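Local coordinates for dipeptide Epimerase (Enterococcus faecalis V583, PDB 3JVA), which belongs to the mandelate racemase/muconate lactonizing enzyme family of the enolase superfamily and holds a magnesium ion in its barrel domain, at residues T230-F244 and T257-G269. Numbering follows the deposited sequence.
With MG (magnesium ion), chain O.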
loop_
_atom_site.group_PDB
_atom_site.type_symbol
_atom_site.label_atom_id
_atom_site.label_comp_id
_atom_site.label_asym_id
_atom_site.label_seq_id
_atom_site.Cartn_x
_atom_site.Cartn_y
_atom_site.Cartn_z
ATOM N N THR B 230 2.211 11.545 17.398
ATOM C CA THR B 230 1.139 12.423 16.964
ATOM C C THR B 230 -0.211 11.717 16.951
ATOM O O THR B 230 -1.218 12.268 17.401
ATOM C CB THR B 230 1.433 12.967 15.559
ATOM O OG1 THR B 230 2.656 13.711 15.596
ATOM C CG2 THR B 230 0.296 13.862 15.075
ATOM N N SER B 231 -0.220 10.488 16.450
ATOM C CA SER B 231 -1.447 9.710 16.345
ATOM C C SER B 231 -1.927 9.096 17.659
ATOM O O SER B 231 -3.061 8.633 17.741
ATOM C CB SER B 231 -1.263 8.594 15.315
ATOM O OG SER B 231 -0.386 7.590 15.805
ATOM N N GLN B 232 -1.080 9.091 18.684
ATOM C CA GLN B 232 -1.474 8.488 19.956
ATOM C C GLN B 232 -1.869 9.451 21.068
ATOM O O GLN B 232 -2.500 9.040 22.046
ATOM C CB GLN B 232 -0.359 7.573 20.467
ATOM C CG GLN B 232 -0.083 6.368 19.584
ATOM C CD GLN B 232 -1.303 5.486 19.410
ATOM O OE1 GLN B 232 -2.005 5.182 20.378
ATOM N NE2 GLN B 232 -1.560 5.064 18.176
ATOM N N VAL B 233 -1.506 10.723 20.939
ATOM C CA VAL B 233 -1.848 11.692 21.977
ATOM C C VAL B 233 -2.742 12.804 21.452
ATOM O O VAL B 233 -2.704 13.138 20.265
ATOM C CB VAL B 233 -0.581 12.334 22.588
ATOM C CG1 VAL B 233 0.391 11.250 23.033
ATOM C CG2 VAL B 233 0.079 13.261 21.573
ATOM N N ASN B 234 -3.549 13.377 22.342
ATOM C CA ASN B 234 -4.437 14.472 21.963
ATOM C C ASN B 234 -3.655 15.779 21.832
ATOM O O ASN B 234 -4.051 16.677 21.088
ATOM C CB ASN B 234 -5.542 14.659 23.008
ATOM C CG ASN B 234 -6.543 13.524 23.006
ATOM O OD1 ASN B 234 -6.970 13.062 21.947
ATOM N ND2 ASN B 234 -6.936 13.075 24.193
ATOM N N THR B 235 -2.546 15.878 22.557
ATOM C CA THR B 235 -1.733 17.088 22.529
ATOM C C THR B 235 -1.151 17.360 21.148
ATOM O O THR B 235 -0.691 16.443 20.466
ATOM C CB THR B 235 -0.575 17.004 23.546
ATOM O OG1 THR B 235 -1.110 16.895 24.872
ATOM C CG2 THR B 235 0.295 18.247 23.468
ATOM N N THR B 236 -1.186 18.627 20.746
ATOM C CA THR B 236 -0.641 19.055 19.458
ATOM C C THR B 236 0.857 18.757 19.418
ATOM O O THR B 236 1.598 19.151 20.317
ATOM C CB THR B 236 -0.848 20.571 19.256
ATOM O OG1 THR B 236 -2.252 20.849 19.160
ATOM C CG2 THR B 236 -0.132 21.055 17.995
ATOM N N ILE B 237 1.298 18.060 18.372
ATOM C CA ILE B 237 2.709 17.715 18.218
ATOM C C ILE B 237 3.311 18.533 17.081
ATOM O O ILE B 237 2.745 18.597 15.989
ATOM C CB ILE B 237 2.893 16.221 17.890
ATOM C CG1 ILE B 237 2.341 15.367 19.037
ATOM C CG2 ILE B 237 4.366 15.914 17.680
ATOM C CD1 ILE B 237 3.026 15.622 20.366
ATOM N N MET B 238 4.455 19.151 17.348
ATOM C CA MET B 238 5.128 19.985 16.361
ATOM C C MET B 238 6.516 19.476 16.014
ATOM O O MET B 238 7.286 19.074 16.888
ATOM C CB MET B 238 5.228 21.426 16.886
ATOM C CG MET B 238 6.087 22.365 16.046
ATOM S SD MET B 238 6.011 24.071 16.680
ATOM C CE MET B 238 6.592 23.856 18.306
ATOM N N ALA B 239 6.832 19.483 14.725
ATOM C CA ALA B 239 8.149 19.054 14.286
ATOM C C ALA B 239 9.067 20.275 14.266
ATOM O O ALA B 239 8.661 21.352 13.843
ATOM C CB ALA B 239 8.071 18.445 12.881
ATOM N N ASP B 240 10.288 20.109 14.754
ATOM C CA ASP B 240 11.271 21.185 14.729
ATOM C C ASP B 240 12.476 20.640 13.964
ATOM O O ASP B 240 12.576 20.825 12.753
ATOM C CB ASP B 240 11.691 21.609 16.141
ATOM C CG ASP B 240 12.679 22.783 16.136
ATOM O OD1 ASP B 240 13.218 23.119 15.062
ATOM O OD2 ASP B 240 12.928 23.372 17.207
ATOM N N GLU B 241 13.370 19.947 14.667
ATOM C CA GLU B 241 14.565 19.390 14.044
ATOM C C GLU B 241 14.269 18.455 12.863
ATOM O O GLU B 241 15.117 18.291 11.985
ATOM C CB GLU B 241 15.427 18.658 15.090
ATOM C CG GLU B 241 16.212 19.564 16.061
ATOM C CD GLU B 241 15.341 20.288 17.088
ATOM O OE1 GLU B 241 14.187 19.864 17.322
ATOM O OE2 GLU B 241 15.826 21.277 17.683
ATOM N N SER B 242 13.079 17.849 12.832
ATOM C CA SER B 242 12.721 16.958 11.725
ATOM C C SER B 242 12.471 17.756 10.447
ATOM O O SER B 242 12.373 17.182 9.363
ATOM C CB SER B 242 11.468 16.130 12.051
ATOM O OG SER B 242 11.765 15.073 12.952
ATOM N N CYS B 243 12.360 19.076 10.576
ATOM C CA CYS B 243 12.142 19.922 9.404
ATOM C C CYS B 243 13.168 21.037 9.279
ATOM O O CYS B 243 13.132 22.012 10.035
ATOM C CB CYS B 243 10.744 20.544 9.417
ATOM S SG CYS B 243 10.450 21.635 7.977
ATOM N N PHE B 244 14.081 20.882 8.324
ATOM C CA PHE B 244 15.104 21.882 8.052
ATOM C C PHE B 244 14.673 22.677 6.823
ATOM O O PHE B 244 14.569 23.901 6.878
ATOM C CB PHE B 244 16.460 21.225 7.772
ATOM C CG PHE B 244 17.296 20.996 9.002
ATOM C CD1 PHE B 244 16.751 20.397 10.129
ATOM C CD2 PHE B 244 18.633 21.369 9.026
ATOM C CE1 PHE B 244 17.525 20.171 11.261
ATOM C CE2 PHE B 244 19.416 21.147 10.158
ATOM C CZ PHE B 244 18.855 20.544 11.278
ATOM N N THR B 257 2.982 13.226 9.393
ATOM C CA THR B 257 3.792 12.999 10.584
ATOM C C THR B 257 3.465 13.847 11.817
ATOM O O THR B 257 3.540 13.346 12.942
ATOM C CB THR B 257 5.294 13.195 10.270
ATOM O OG1 THR B 257 5.633 12.503 9.059
ATOM C CG2 THR B 257 6.151 12.650 11.406
ATOM N N VAL B 258 3.108 15.113 11.613
ATOM C CA VAL B 258 2.826 16.015 12.736
ATOM C C VAL B 258 1.629 16.944 12.563
ATOM O O VAL B 258 1.021 17.012 11.495
ATOM C CB VAL B 258 4.046 16.914 13.046
ATOM C CG1 VAL B 258 5.218 16.074 13.530
ATOM C CG2 VAL B 258 4.439 17.703 11.792
ATOM N N ASP B 259 1.312 17.675 13.630
ATOM C CA ASP B 259 0.203 18.621 13.617
ATOM C C ASP B 259 0.643 20.017 13.186
ATOM O O ASP B 259 -0.132 20.755 12.584
ATOM C CB ASP B 259 -0.422 18.730 15.005
ATOM C CG ASP B 259 -0.999 17.423 15.486
ATOM O OD1 ASP B 259 -1.849 16.858 14.766
ATOM O OD2 ASP B 259 -0.601 16.967 16.579
ATOM N N VAL B 260 1.887 20.365 13.510
ATOM C CA VAL B 260 2.438 21.682 13.209
ATOM C C VAL B 260 3.922 21.579 12.880
ATOM O O VAL B 260 4.607 20.661 13.332
ATOM C CB VAL B 260 2.267 22.621 14.432
ATOM C CG1 VAL B 260 2.801 24.021 14.123
ATOM C CG2 VAL B 260 0.811 22.682 14.831
ATOM N N ILE B 261 4.423 22.520 12.091
ATOM C CA ILE B 261 5.836 22.513 11.732
ATOM C C ILE B 261 6.496 23.830 12.116
ATOM O O ILE B 261 5.982 24.905 11.811
ATOM C CB ILE B 261 6.018 22.236 10.218
ATOM C CG1 ILE B 261 5.664 20.772 9.935
ATOM C CG2 ILE B 261 7.449 22.552 9.783
ATOM C CD1 ILE B 261 5.682 20.390 8.458
ATOM N N ASN B 262 7.636 23.729 12.794
ATOM C CA ASN B 262 8.372 24.904 13.248
ATOM C C ASN B 262 9.484 25.264 12.276
ATOM O O ASN B 262 10.401 24.478 12.030
ATOM C CB ASN B 262 8.951 24.641 14.645
ATOM C CG ASN B 262 9.448 25.906 15.333
ATOM O OD1 ASN B 262 9.014 27.018 15.021
ATOM N ND2 ASN B 262 10.347 25.735 16.298
ATOM N N ILE B 263 9.379 26.461 11.717
ATOM C CA ILE B 263 10.365 26.979 10.777
ATOM C C ILE B 263 11.405 27.808 11.518
ATOM O O ILE B 263 11.073 28.509 12.471
ATOM C CB ILE B 263 9.709 27.948 9.757
ATOM C CG1 ILE B 263 8.642 27.229 8.937
ATOM C CG2 ILE B 263 10.782 28.575 8.862
ATOM C CD1 ILE B 263 7.794 28.184 8.092
ATOM N N LYS B 264 12.663 27.713 11.094
ATOM C CA LYS B 264 13.723 28.561 11.644
ATOM C C LYS B 264 14.550 28.978 10.433
ATOM O O LYS B 264 15.003 28.131 9.667
ATOM C CB LYS B 264 14.600 27.828 12.654
ATOM C CG LYS B 264 13.898 27.580 13.980
ATOM C CD LYS B 264 14.826 26.932 14.997
ATOM C CE LYS B 264 14.054 26.574 16.268
ATOM N NZ LYS B 264 14.929 25.905 17.275
ATOM N N LEU B 265 14.732 30.279 10.246
ATOM C CA LEU B 265 15.499 30.751 9.096
ATOM C C LEU B 265 16.907 30.165 9.049
ATOM O O LEU B 265 17.444 29.917 7.965
ATOM C CB LEU B 265 15.572 32.286 9.087
ATOM C CG LEU B 265 14.237 33.031 8.983
ATOM C CD1 LEU B 265 14.502 34.520 8.847
ATOM C CD2 LEU B 265 13.432 32.520 7.785
ATOM N N MET B 266 17.500 29.924 10.220
ATOM C CA MET B 266 18.853 29.378 10.285
ATOM C C MET B 266 18.918 27.866 10.044
ATOM O O MET B 266 20.000 27.283 10.053
ATOM C CB MET B 266 19.503 29.726 11.625
ATOM C CG MET B 266 19.552 31.227 11.925
ATOM S SD MET B 266 20.192 32.270 10.559
ATOM C CE MET B 266 19.410 33.859 10.985
ATOM N N LYS B 267 17.753 27.244 9.854
ATOM C CA LYS B 267 17.660 25.815 9.551
ATOM C C LYS B 267 17.398 25.647 8.054
ATOM O O LYS B 267 17.914 24.720 7.418
ATOM C CB LYS B 267 16.484 25.149 10.272
ATOM C CG LYS B 267 16.689 24.784 11.728
ATOM C CD LYS B 267 15.570 23.837 12.186
ATOM C CE LYS B 267 14.184 24.446 11.972
ATOM N NZ LYS B 267 13.088 23.523 12.408
ATOM N N CYS B 268 16.575 26.537 7.498
ATOM C CA CYS B 268 16.191 26.446 6.090
ATOM C C CYS B 268 16.991 27.285 5.101
ATOM O O CYS B 268 16.825 27.141 3.889
ATOM C CB CYS B 268 14.699 26.770 5.927
ATOM S SG CYS B 268 14.221 28.464 6.368
ATOM N N GLY B 269 17.852 28.160 5.603
ATOM C CA GLY B 269 18.647 28.972 4.700
ATOM C C GLY B 269 17.989 30.256 4.234
ATOM O O GLY B 269 18.276 30.736 3.133
HETATM MG MG MG O . 12.569 23.211 19.208
HETATM O O HOH W 1 15.859 23.601 15.851
HETATM O O HOH W 2 14.593 23.079 19.525
HETATM O O HOH W 3 12.539 21.139 19.165
HETATM O O HOH W 4 12.908 25.140 8.945
HETATM O O HOH W 5 12.980 25.310 19.412
#
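Asp-240 divides its carboxylate between a magnesium ion and the ammonium groups of Lys-264 and Lys-267. Asp-240 OD2 binds the magnesium ion at 2.0 Å and takes a weak bond from NZ of Lys-264, whose chain, extended beyond CG, crosses the carboxylate at about a right angle. Asp-240 OD1 is met nearly along its C-O axis by Lys-267 NZ, 2.7 Å away. A bend at chi3 (-57°) carries NZ to the strand ends, where Lys-267 NZ also donates to Cys-243 O at 2.8 Å, to Asn-262 O and, from above the carbonyl plane, to Asp-240 O. On the opposite face of that plane Cys-243 N closes a type I turn. Four oxygens thus surround a buried ammonium with three protons, which they must share. CD of Lys-267 lies over one face of the Phe-244 ring, offset toward its rim.

Behind this shell backbone bonds set the parallel register, pairing Met-238 with Val-260: Ala-239 N donates to Val-260 O, and Asn-262 N returns to Ala-239 O at 2.8 Å. At the far end Asp-259 OD2 receives Ile-237 N through its anti lone pair (2.8 Å, 170°) and also pairs with Lys-197 of a second subunit. Both segments belong to the beta-alpha-beta unit 236-263; Asp-240, with Asp-189 and Glu-215, exemplifies the metal site at the C-terminal strand ends of an enolase-superfamily TIM-type barrel.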